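Local structure of cyclin-dependent kinase inhibitor 3 (Homo sapiens, 1FPZ) at residues A[147-155]-A[167-175]. The protein dephosphorylates CDK2 on its activating phosphothreonine in a cyclin-dependent manner, as a dual-specificity phosphatase that may act in cell cycle regulation. The protein carries 1 engineered substitution. Sequence-based numbering, arbitrary orientation.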
# COMPACT_ATOMS: atom_id res chain seq x y z
N SER A 147 1.92 -2.48 3.82
CA SER A 147 1.90 -2.18 2.39
C SER A 147 2.35 -3.34 1.53
O SER A 147 1.76 -3.59 0.48
CB SER A 147 2.77 -0.97 2.07
OG SER A 147 2.16 0.21 2.53
N CYS A 148 3.39 -4.06 1.97
CA CYS A 148 3.88 -5.20 1.21
C CYS A 148 2.88 -6.33 1.27
O CYS A 148 2.76 -7.12 0.33
CB CYS A 148 5.21 -5.67 1.75
SG CYS A 148 6.36 -4.35 1.81
N LEU A 149 2.15 -6.39 2.38
CA LEU A 149 1.14 -7.43 2.55
C LEU A 149 0.06 -7.25 1.47
O LEU A 149 -0.31 -8.21 0.79
CB LEU A 149 0.51 -7.31 3.95
CG LEU A 149 -0.59 -8.27 4.38
CD1 LEU A 149 0.01 -9.55 4.89
CD2 LEU A 149 -1.39 -7.62 5.49
N VAL A 150 -0.42 -6.02 1.32
CA VAL A 150 -1.44 -5.71 0.32
C VAL A 150 -0.87 -5.92 -1.08
O VAL A 150 -1.51 -6.51 -1.93
CB VAL A 150 -1.95 -4.26 0.48
CG1 VAL A 150 -2.87 -3.90 -0.66
CG2 VAL A 150 -2.69 -4.11 1.81
N ALA A 151 0.34 -5.44 -1.33
CA ALA A 151 0.97 -5.59 -2.64
C ALA A 151 1.09 -7.06 -2.97
O ALA A 151 0.73 -7.49 -4.05
CB ALA A 151 2.35 -4.95 -2.63
N ALA A 152 1.62 -7.85 -2.02
CA ALA A 152 1.80 -9.28 -2.24
C ALA A 152 0.45 -9.97 -2.39
O ALA A 152 0.32 -10.96 -3.13
CB ALA A 152 2.58 -9.86 -1.11
N CYS A 153 -0.55 -9.47 -1.70
CA CYS A 153 -1.89 -10.04 -1.84
C CYS A 153 -2.40 -9.79 -3.27
O CYS A 153 -3.03 -10.65 -3.86
CB CYS A 153 -2.84 -9.39 -0.84
SG CYS A 153 -3.10 -10.36 0.62
N LEU A 154 -2.13 -8.60 -3.80
CA LEU A 154 -2.58 -8.22 -5.15
C LEU A 154 -1.94 -9.14 -6.20
O LEU A 154 -2.57 -9.47 -7.19
CB LEU A 154 -2.24 -6.74 -5.45
CG LEU A 154 -2.58 -6.22 -6.88
CD1 LEU A 154 -4.07 -5.91 -6.98
CD2 LEU A 154 -1.81 -4.92 -7.20
N LEU A 155 -0.69 -9.55 -5.98
CA LEU A 155 -0.02 -10.45 -6.93
C LEU A 155 -0.75 -11.79 -6.92
O LEU A 155 -1.07 -12.32 -7.98
CB LEU A 155 1.46 -10.64 -6.58
CG LEU A 155 2.29 -9.36 -6.75
CD1 LEU A 155 3.73 -9.62 -6.38
CD2 LEU A 155 2.18 -8.87 -8.22
N ALA A 167 5.42 -14.34 -4.14
CA ALA A 167 4.92 -12.97 -4.04
C ALA A 167 5.67 -12.25 -2.95
O ALA A 167 5.94 -11.06 -3.04
CB ALA A 167 3.44 -12.96 -3.73
N ILE A 168 6.02 -13.00 -1.92
CA ILE A 168 6.76 -12.44 -0.82
C ILE A 168 8.15 -12.09 -1.34
O ILE A 168 8.66 -11.00 -1.08
CB ILE A 168 6.76 -13.45 0.35
CG1 ILE A 168 5.30 -13.71 0.77
CG2 ILE A 168 7.55 -12.92 1.53
CD1 ILE A 168 5.09 -14.94 1.60
N ASP A 169 8.74 -12.98 -2.12
CA ASP A 169 10.07 -12.74 -2.67
C ASP A 169 10.11 -11.47 -3.52
O ASP A 169 11.04 -10.67 -3.44
CB ASP A 169 10.52 -13.94 -3.51
CG ASP A 169 10.60 -15.23 -2.70
OD1 ASP A 169 10.91 -15.15 -1.49
OD2 ASP A 169 10.38 -16.33 -3.27
N SER A 170 9.08 -11.28 -4.34
CA SER A 170 9.04 -10.09 -5.19
C SER A 170 9.04 -8.80 -4.37
O SER A 170 9.71 -7.84 -4.74
CB SER A 170 7.81 -10.10 -6.09
OG SER A 170 7.76 -11.27 -6.89
N LEU A 171 8.30 -8.77 -3.27
CA LEU A 171 8.26 -7.57 -2.44
C LEU A 171 9.55 -7.43 -1.63
O LEU A 171 10.02 -6.31 -1.40
CB LEU A 171 7.04 -7.60 -1.50
CG LEU A 171 5.70 -7.05 -2.05
CD1 LEU A 171 5.89 -5.60 -2.41
CD2 LEU A 171 5.23 -7.85 -3.26
N ARG A 172 10.11 -8.57 -1.23
CA ARG A 172 11.36 -8.58 -0.48
C ARG A 172 12.42 -7.92 -1.36
O ARG A 172 13.25 -7.15 -0.89
CB ARG A 172 11.74 -10.04 -0.15
CG ARG A 172 10.76 -10.82 0.79
CD ARG A 172 11.14 -12.32 0.94
NE ARG A 172 10.36 -13.07 1.94
CZ ARG A 172 10.43 -14.39 2.12
NH1 ARG A 172 11.24 -15.15 1.39
NH2 ARG A 172 9.67 -14.97 3.04
N ASP A 173 12.36 -8.22 -2.66
CA ASP A 173 13.29 -7.67 -3.64
C ASP A 173 13.08 -6.19 -3.84
O ASP A 173 13.96 -5.50 -4.34
CB ASP A 173 13.13 -8.40 -4.98
CG ASP A 173 13.45 -9.90 -4.89
OD1 ASP A 173 13.38 -10.58 -5.94
OD2 ASP A 173 13.77 -10.39 -3.78
N LEU A 174 11.90 -5.71 -3.46
CA LEU A 174 11.55 -4.30 -3.61
C LEU A 174 11.77 -3.50 -2.33
O LEU A 174 12.24 -2.37 -2.38
CB LEU A 174 10.08 -4.16 -4.02
CG LEU A 174 9.57 -2.89 -4.73
CD1 LEU A 174 8.47 -2.26 -3.89
CD2 LEU A 174 10.70 -1.90 -4.99
N ARG A 175 11.41 -4.09 -1.19
CA ARG A 175 11.51 -3.39 0.10
C ARG A 175 12.61 -3.83 1.08
O ARG A 175 12.86 -3.13 2.07
CB ARG A 175 10.17 -3.50 0.83
CG ARG A 175 8.95 -3.14 0.02
CD ARG A 175 9.05 -1.74 -0.43
NE ARG A 175 9.37 -0.89 0.70
CZ ARG A 175 9.92 0.31 0.58
NH1 ARG A 175 10.19 0.78 -0.63
NH2 ARG A 175 10.20 1.02 1.65
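With chi1 at -86°, L171 holds CG opposite its own carbonyl carbon and sends the forked end of the side chain onto helix 146-158, where it sits as a knob in the hole formed by C148, A151, A152 and L155. The two methyls divide the work: CD1 presses on A151 CB at 3.6 Å, while CD2 lies over the backbone of A152 and meets L155 CD1 at 3.9 Å. Cut back to an alanine, this position would probably leave the hole unfilled and L155 CD1 without its nearest neighbour across the contact, with S170 CB still beside it. Toward the start of helix 164-175 small residues let the backbones close in, A152 CB standing 4.1 Å from A167 CB, with the CB of L155 beside the same methyl. At the other end chi1 of R175 (-49°) sets its CG against C148 SG at 3.4 Å, and bends at chi2 and chi3 carry the chain on to NE, which bonds weakly to G143 O. The N-to-C directions of the two short segments make 134°. This single leucine knob, flanked by close alanine packing, joins the helix after the phosphate-binding loop to the next helix of the protein-tyrosine phosphatase fold, near S140, the engineered replacement for the catalytic cysteine.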